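Local coordinates for DUF3298 domain-containing protein (Pseudomonas aeruginosa, PDB 4E72), which is of unknown function but belongs to the DUF3298 family and is probably made with a signal sequence and exported as a membrane-anchored lipoprotein, at residues P63-L68 and E72-D77; A166-T171 and S195-S200; P178-A181 and A186-L189. All blocks are in the same frame, centred on the assembly; numbering follows the deposited sequence.

Contact 1 (P63-L68 and E72-D77); sequences PLPASL and ERQFLD
Leu68 and Glu72 hold the tight end of this contact: the backbone N of Glu72 donates to Leu68 O over 3.0 Å with an N-H...O angle of 163°, an early i+4 bond of helix 68-78. Glu72 CB sits 3.4 Å from Leu68 O, as the helical turn brings it, and the side chain leaves the helix with CG anti to the backbone N (chi1 154°). The extended chain lies on Val31 and Ile33 of strand 30-37 while its carboxylate oxygen OE2 bonds His18 ND1, so a long acid with an apolar shaft suits the place. Leu68, apolar and buried, turns its side chain to Leu52 and Leu53 of helix 44-54 and to Leu87 of strand 84-95. Just before it Ser67 is the N-cap, its OG accepting from Ala70 N; a short hydroxyl side chain is well made for meeting a first-turn amide.

The other end is loose. Pro65 points toward the helix, but its ring meets the exposed Gln74 only through CG, 3.9 Å from Gln74 OE1, the two side chains crossing at about a right angle. A rigid proline suits the loop entering the helix, and a flexible amide suits the solvent side. The chemistry implies a helix start fixed by backbone bonding and a serine cap, with the approaching loop touching the next turn through little more than van der Waals contact.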
loop_
_atom_site.group_PDB
_atom_site.type_symbol
_atom_site.label_atom_id
_atom_site.label_comp_id
_atom_site.label_asym_id
_atom_site.label_seq_id
_atom_site.Cartn_x
_atom_site.Cartn_y
_atom_site.Cartn_z
ATOM N N PRO A 63 4.305 20.940 0.799
ATOM C CA PRO A 63 5.501 20.186 0.385
ATOM C C PRO A 63 5.929 19.184 1.460
ATOM O O PRO A 63 5.691 19.388 2.648
ATOM C CB PRO A 63 6.552 21.270 0.134
ATOM C CG PRO A 63 6.115 22.428 0.913
ATOM C CD PRO A 63 4.651 22.316 1.210
ATOM N N LEU A 64 6.523 18.078 1.025
ATOM C CA LEU A 64 6.934 17.029 1.941
ATOM C C LEU A 64 8.306 17.279 2.567
ATOM O O LEU A 64 9.151 17.918 1.921
ATOM C CB LEU A 64 6.956 15.686 1.192
ATOM C CG LEU A 64 5.579 15.103 0.848
ATOM C CD1 LEU A 64 5.720 13.813 0.140
ATOM C CD2 LEU A 64 4.718 14.889 2.094
ATOM N N PRO A 65 8.581 16.729 3.793
ATOM C CA PRO A 65 9.952 16.803 4.337
ATOM C C PRO A 65 10.950 16.124 3.374
ATOM O O PRO A 65 10.546 15.262 2.588
ATOM C CB PRO A 65 9.839 16.020 5.654
ATOM C CG PRO A 65 8.391 16.083 6.004
ATOM C CD PRO A 65 7.703 15.957 4.695
ATOM N N ALA A 66 12.236 16.489 3.435
ATOM C CA ALA A 66 13.260 15.926 2.541
ATOM C C ALA A 66 13.620 14.467 2.843
ATOM O O ALA A 66 14.207 13.798 1.992
ATOM C CB ALA A 66 14.527 16.763 2.627
ATOM N N SER A 67 13.324 13.992 4.070
ATOM C CA SER A 67 13.700 12.663 4.496
ATOM C C SER A 67 12.855 12.199 5.656
ATOM O O SER A 67 12.238 13.011 6.359
ATOM C CB SER A 67 15.170 12.649 4.910
ATOM O OG SER A 67 15.388 13.475 6.043
ATOM N N LEU A 68 12.900 10.887 5.903
ATOM C CA LEU A 68 12.212 10.274 7.022
ATOM C C LEU A 68 12.771 10.787 8.369
ATOM O O LEU A 68 11.988 10.923 9.304
ATOM C CB LEU A 68 12.262 8.734 6.926
ATOM C CG LEU A 68 11.258 8.165 5.921
ATOM C CD1 LEU A 68 11.553 6.706 5.619
ATOM C CD2 LEU A 68 9.789 8.368 6.397
ATOM N N GLU A 72 10.494 12.737 11.149
ATOM C CA GLU A 72 10.499 12.284 12.546
ATOM C C GLU A 72 10.800 13.464 13.488
ATOM O O GLU A 72 10.046 13.695 14.426
ATOM C CB GLU A 72 11.507 11.128 12.713
ATOM C CG GLU A 72 12.069 10.965 14.118
ATOM C CD GLU A 72 12.873 9.698 14.255
ATOM O OE1 GLU A 72 14.080 9.718 13.924
ATOM O OE2 GLU A 72 12.282 8.667 14.645
ATOM N N ARG A 73 11.845 14.252 13.172
ATOM C CA ARG A 73 12.258 15.461 13.890
ATOM C C ARG A 73 11.106 16.491 13.903
ATOM O O ARG A 73 10.765 17.004 14.976
ATOM C CB ARG A 73 13.531 16.034 13.238
ATOM C CG ARG A 73 13.977 17.424 13.680
ATOM C CD ARG A 73 15.403 17.718 13.209
ATOM N NE ARG A 73 15.556 17.752 11.744
ATOM C CZ ARG A 73 16.257 16.873 11.024
ATOM N NH1 ARG A 73 16.863 15.847 11.616
ATOM N NH2 ARG A 73 16.356 17.011 9.709
ATOM N N GLN A 74 10.512 16.786 12.723
ATOM C CA GLN A 74 9.403 17.734 12.641
ATOM C C GLN A 74 8.161 17.259 13.457
ATOM O O GLN A 74 7.622 18.044 14.232
ATOM C CB GLN A 74 9.017 18.004 11.188
ATOM C CG GLN A 74 7.989 19.142 11.058
ATOM C CD GLN A 74 7.466 19.341 9.660
ATOM O OE1 GLN A 74 8.031 18.865 8.672
ATOM N NE2 GLN A 74 6.375 20.069 9.551
ATOM N N PHE A 75 7.744 15.985 13.321
ATOM C CA PHE A 75 6.572 15.463 14.054
ATOM C C PHE A 75 6.773 15.562 15.561
ATOM O O PHE A 75 5.877 16.035 16.251
ATOM C CB PHE A 75 6.250 13.996 13.650
ATOM C CG PHE A 75 5.009 13.453 14.325
ATOM C CD1 PHE A 75 3.758 13.609 13.745
ATOM C CD2 PHE A 75 5.088 12.809 15.559
ATOM C CE1 PHE A 75 2.604 13.122 14.387
ATOM C CE2 PHE A 75 3.937 12.322 16.198
ATOM C CZ PHE A 75 2.705 12.472 15.599
ATOM N N LEU A 76 7.942 15.126 16.069
ATOM C CA LEU A 76 8.259 15.171 17.500
ATOM C C LEU A 76 8.341 16.608 18.024
ATOM O O LEU A 76 8.003 16.853 19.184
ATOM C CB LEU A 76 9.584 14.424 17.797
ATOM C CG LEU A 76 9.589 12.873 17.614
ATOM C CD1 LEU A 76 10.955 12.300 17.912
ATOM C CD2 LEU A 76 8.533 12.172 18.495
ATOM N N ASP A 77 8.755 17.557 17.170
ATOM C CA ASP A 77 8.901 18.966 17.559
ATOM C C ASP A 77 7.545 19.684 17.672
ATOM O O ASP A 77 7.439 20.639 18.420
ATOM C CB ASP A 77 9.823 19.721 16.561
ATOM C CG ASP A 77 10.350 21.058 17.072
ATOM O OD1 ASP A 77 11.103 21.061 18.086
ATOM O OD2 ASP A 77 10.024 22.102 16.457
#

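Contact 2 (A166-T171 and S195-S200); sequences ADFQKT and SIAPYS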
loop_
_atom_site.group_PDB
_atom_site.type_symbol
_atom_site.label_atom_id
_atom_site.label_comp_id
_atom_site.label_asym_id
_atom_site.label_seq_id
_atom_site.Cartn_x
_atom_site.Cartn_y
_atom_site.Cartn_z
ATOM N N ALA A 166 -28.709 -5.490 0.627
ATOM C CA ALA A 166 -28.844 -4.351 -0.285
ATOM C C ALA A 166 -28.578 -3.015 0.405
ATOM O O ALA A 166 -28.090 -2.106 -0.261
ATOM C CB ALA A 166 -30.216 -4.344 -0.940
ATOM N N ASP A 167 -28.865 -2.897 1.725
ATOM C CA ASP A 167 -28.636 -1.661 2.495
ATOM C C ASP A 167 -27.134 -1.329 2.562
ATOM O O ASP A 167 -26.762 -0.163 2.404
ATOM C CB ASP A 167 -29.243 -1.740 3.905
ATOM C CG ASP A 167 -29.620 -0.393 4.525
ATOM O OD1 ASP A 167 -29.234 0.663 3.956
ATOM O OD2 ASP A 167 -30.294 -0.393 5.584
ATOM N N PHE A 168 -26.285 -2.360 2.751
ATOM C CA PHE A 168 -24.821 -2.251 2.738
ATOM C C PHE A 168 -24.335 -1.815 1.350
ATOM O O PHE A 168 -23.458 -0.950 1.257
ATOM C CB PHE A 168 -24.178 -3.597 3.116
ATOM C CG PHE A 168 -22.670 -3.580 3.197
ATOM C CD1 PHE A 168 -21.890 -3.763 2.057
ATOM C CD2 PHE A 168 -22.025 -3.431 4.425
ATOM C CE1 PHE A 168 -20.496 -3.730 2.131
ATOM C CE2 PHE A 168 -20.630 -3.441 4.503
ATOM C CZ PHE A 168 -19.876 -3.569 3.353
ATOM N N GLN A 169 -24.879 -2.429 0.286
ATOM C CA GLN A 169 -24.503 -2.157 -1.109
ATOM C C GLN A 169 -24.811 -0.710 -1.529
ATOM O O GLN A 169 -23.971 -0.097 -2.183
ATOM C CB GLN A 169 -25.173 -3.156 -2.059
ATOM C CG GLN A 169 -24.455 -4.507 -2.055
ATOM C CD GLN A 169 -25.105 -5.545 -2.933
ATOM O OE1 GLN A 169 -25.521 -5.269 -4.068
ATOM N NE2 GLN A 169 -25.179 -6.776 -2.429
ATOM N N LYS A 170 -25.970 -0.143 -1.091
ATOM C CA LYS A 170 -26.342 1.250 -1.372
ATOM C C LYS A 170 -25.446 2.209 -0.602
ATOM O O LYS A 170 -25.114 3.280 -1.116
ATOM C CB LYS A 170 -27.812 1.530 -1.048
ATOM C CG LYS A 170 -28.827 0.691 -1.837
ATOM C CD LYS A 170 -28.724 0.824 -3.371
ATOM C CE LYS A 170 -29.091 -0.455 -4.094
ATOM N NZ LYS A 170 -28.075 -1.526 -3.905
ATOM N N THR A 171 -25.049 1.827 0.626
ATOM C CA THR A 171 -24.189 2.644 1.487
ATOM C C THR A 171 -22.740 2.622 0.972
ATOM O O THR A 171 -22.040 3.633 1.034
ATOM C CB THR A 171 -24.288 2.137 2.936
ATOM O OG1 THR A 171 -25.639 2.275 3.371
ATOM C CG2 THR A 171 -23.378 2.877 3.897
ATOM N N SER A 195 -13.797 3.111 2.467
ATOM C CA SER A 195 -14.034 3.489 1.069
ATOM C C SER A 195 -15.130 2.621 0.453
ATOM O O SER A 195 -15.998 3.165 -0.218
ATOM C CB SER A 195 -12.757 3.406 0.239
ATOM O OG SER A 195 -12.191 2.116 0.310
ATOM N N ILE A 196 -15.077 1.274 0.660
ATOM C CA ILE A 196 -16.066 0.310 0.168
ATOM C C ILE A 196 -16.648 -0.522 1.333
ATOM O O ILE A 196 -17.434 -1.457 1.100
ATOM C CB ILE A 196 -15.527 -0.609 -0.981
ATOM C CG1 ILE A 196 -14.260 -1.428 -0.552
ATOM C CG2 ILE A 196 -15.343 0.188 -2.296
ATOM C CD1 ILE A 196 -14.030 -2.731 -1.325
ATOM N N ALA A 197 -16.279 -0.182 2.586
ATOM C CA ALA A 197 -16.763 -0.902 3.775
ATOM C C ALA A 197 -16.493 -0.106 5.030
ATOM O O ALA A 197 -15.554 0.675 5.019
ATOM C CB ALA A 197 -16.073 -2.266 3.876
ATOM N N PRO A 198 -17.173 -0.379 6.167
ATOM C CA PRO A 198 -16.812 0.325 7.423
ATOM C C PRO A 198 -15.431 -0.110 7.911
ATOM O O PRO A 198 -14.896 -1.115 7.426
ATOM C CB PRO A 198 -17.907 -0.114 8.423
ATOM C CG PRO A 198 -18.979 -0.744 7.609
ATOM C CD PRO A 198 -18.312 -1.302 6.370
ATOM N N TYR A 199 -14.866 0.618 8.883
ATOM C CA TYR A 199 -13.549 0.343 9.496
ATOM C C TYR A 199 -13.424 -1.080 10.047
ATOM O O TYR A 199 -12.332 -1.627 10.012
ATOM C CB TYR A 199 -13.272 1.338 10.627
ATOM C CG TYR A 199 -12.457 2.540 10.210
ATOM C CD1 TYR A 199 -13.046 3.610 9.547
ATOM C CD2 TYR A 199 -11.108 2.639 10.540
ATOM C CE1 TYR A 199 -12.293 4.711 9.136
ATOM C CE2 TYR A 199 -10.352 3.757 10.173
ATOM C CZ TYR A 199 -10.944 4.784 9.454
ATOM O OH TYR A 199 -10.211 5.889 9.082
ATOM N N SER A 200 -14.525 -1.686 10.541
ATOM C CA SER A 200 -14.521 -3.072 11.036
ATOM C C SER A 200 -14.005 -4.080 9.974
ATOM O O SER A 200 -13.405 -5.089 10.347
ATOM C CB SER A 200 -15.913 -3.485 11.489
ATOM O OG SER A 200 -16.835 -3.389 10.416
#
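Phe168 reaches from helix 166-171 with the outer end of its ring against Ile196, Ala197 and Pro198, in the loop that runs from strand 187-190 to strand 205-208. CG stands anti to the backbone N (chi1 -177°), which sends the ring out from the helix to the loop. Its CE2 lies 3.7 Å from Pro198 CD, the aromatic and proline rings meeting obliquely, while CZ meets the methyl of Ala197 at the ring edge, near its plane, with 4.1 Å between Phe168 CZ and Ala197 CB. Ile196 gives its backbone carbonyl instead of its side chain: Ile196 O is 3.9 Å from Phe168 CZ. A small alanine suits the place where the ring edge comes in, and Ala197 also touches Trp156 of helix 142-159; proline offers a stiff, compact hydrocarbon ring. Trp172 joins the cluster, its ring meeting that of Phe168 with the planes at about 45° and also touching Pro198.

No hydrogen bond crosses between 166-171 and 195-200; the chemistry implies that this short helix is joined to the loop mainly by apolar and aromatic contact, with one backbone carbonyl near the ring, and without the directional constraint of a polar bond.

Contact 3 (P178-A181 and A186-L189); sequences PHVA and AVTL
Strands 179-181 and 187-189 run antiparallel at 162°, their axes 4.8 Å apart at closest approach, and Ala181 and Thr188 form a hydrogen-bonded pair: Ala181 N gives to Thr188 O over 2.8 Å and Thr188 N to Ala181 O over 2.9 Å. Next to it, Val180 and Leu189 make the non-hydrogen-bonded pair, where Val180 CA comes 3.4 Å from Thr188 O in a CA-H...O contact.

Val180 and Leu189 lie side by side on one face, pointing the same way, with Val180 CG2 3.6 Å from Leu189 CD2. The other branch of Val180, anti to the backbone N (chi1 175°), meets Val187 across the strands, where Val180 CG1 lies 3.8 Å from Val187 CG1. Branched aliphatic residues suit this buried face, since Phe145 of helix 142-159 packs on both Val180 and Leu189. These two strands are the arms of a beta hairpin, continued as a three-stranded antiparallel sheet by strand 205-208, which bonds to the backbones of Val187 and Leu189.

The face of Ala181 and Thr188 is turned to Phe120 of strand 115-124, and the small Ala181 also touches Asn122 there. Thr188 is buried, yet its hydroxyl is satisfied: OG1, set beside the backbone N (chi1 -59°), is hydrogen-bonded to Thr183 OG1 in the hairpin turn and to Lys207 NZ.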
loop_
_atom_site.group_PDB
_atom_site.type_symbol
_atom_site.label_atom_id
_atom_site.label_comp_id
_atom_site.label_asym_id
_atom_site.label_seq_id
_atom_site.Cartn_x
_atom_site.Cartn_y
_atom_site.Cartn_z
ATOM N N PRO A 178 -6.463 3.441 -5.846
ATOM C CA PRO A 178 -5.134 3.645 -6.452
ATOM C C PRO A 178 -4.155 2.484 -6.162
ATOM O O PRO A 178 -3.093 2.458 -6.778
ATOM C CB PRO A 178 -4.620 4.934 -5.789
ATOM C CG PRO A 178 -5.531 5.234 -4.694
ATOM C CD PRO A 178 -6.603 4.208 -4.589
ATOM N N HIS A 179 -4.490 1.538 -5.240
ATOM C CA HIS A 179 -3.578 0.470 -4.765
ATOM C C HIS A 179 -3.851 -0.870 -5.414
ATOM O O HIS A 179 -4.742 -1.623 -5.008
ATOM C CB HIS A 179 -3.648 0.325 -3.226
ATOM C CG HIS A 179 -3.855 1.621 -2.483
ATOM N ND1 HIS A 179 -2.985 2.700 -2.642
ATOM C CD2 HIS A 179 -4.781 1.939 -1.552
ATOM C CE1 HIS A 179 -3.428 3.643 -1.835
ATOM N NE2 HIS A 179 -4.480 3.220 -1.116
ATOM N N VAL A 180 -3.036 -1.174 -6.417
ATOM C CA VAL A 180 -3.125 -2.368 -7.240
ATOM C C VAL A 180 -1.791 -3.059 -7.174
ATOM O O VAL A 180 -0.789 -2.429 -7.483
ATOM C CB VAL A 180 -3.503 -1.995 -8.713
ATOM C CG1 VAL A 180 -3.475 -3.224 -9.644
ATOM C CG2 VAL A 180 -4.856 -1.292 -8.796
ATOM N N ALA A 181 -1.761 -4.350 -6.810
ATOM C CA ALA A 181 -0.503 -5.085 -6.765
ATOM C C ALA A 181 -0.512 -6.294 -7.688
ATOM O O ALA A 181 -1.510 -7.031 -7.748
ATOM C CB ALA A 181 -0.196 -5.516 -5.361
ATOM N N ALA A 186 -3.203 -13.790 -8.059
ATOM C CA ALA A 186 -4.232 -12.969 -8.696
ATOM C C ALA A 186 -3.794 -11.524 -8.616
ATOM O O ALA A 186 -2.818 -11.238 -7.922
ATOM C CB ALA A 186 -5.563 -13.149 -7.964
ATOM N N VAL A 187 -4.465 -10.610 -9.333
ATOM C CA VAL A 187 -4.145 -9.196 -9.164
ATOM C C VAL A 187 -4.863 -8.719 -7.850
ATOM O O VAL A 187 -6.071 -8.930 -7.688
ATOM C CB VAL A 187 -4.487 -8.357 -10.424
ATOM C CG1 VAL A 187 -4.542 -6.854 -10.123
ATOM C CG2 VAL A 187 -3.469 -8.623 -11.523
ATOM N N THR A 188 -4.109 -8.134 -6.906
ATOM C CA THR A 188 -4.712 -7.646 -5.644
ATOM C C THR A 188 -5.117 -6.171 -5.749
ATOM O O THR A 188 -4.295 -5.335 -6.127
ATOM C CB THR A 188 -3.753 -7.867 -4.454
ATOM O OG1 THR A 188 -3.470 -9.258 -4.360
ATOM C CG2 THR A 188 -4.326 -7.371 -3.108
ATOM N N LEU A 189 -6.387 -5.865 -5.407
ATOM C CA LEU A 189 -6.902 -4.494 -5.276
ATOM C C LEU A 189 -7.134 -4.254 -3.805
ATOM O O LEU A 189 -7.999 -4.902 -3.199
ATOM C CB LEU A 189 -8.193 -4.191 -6.062
ATOM C CG LEU A 189 -8.299 -4.502 -7.549
ATOM C CD1 LEU A 189 -9.487 -3.775 -8.132
ATOM C CD2 LEU A 189 -7.085 -4.075 -8.292
#

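Along the chain contact 1 closes before contacts 2 and 3 open, and contact 3 is nested inside the loop closed by contact 2. Contact 1 lies at helix 68-78, which packs on the six-stranded mixed sheet; its centre is 35 Å from that of contact 2 and 29 Å from that of contact 3. The latter two both belong to the DUF3298 region, with centres 20 Å apart and nearest atoms about 7 Å; helix 142-159 bridges them, through Trp156 and Phe145, although they do not touch directly. The large sheet connects contact 1 with contact 3, whose hairpin packs on strand 115-124, but their nearest atoms stay about 14 Å apart.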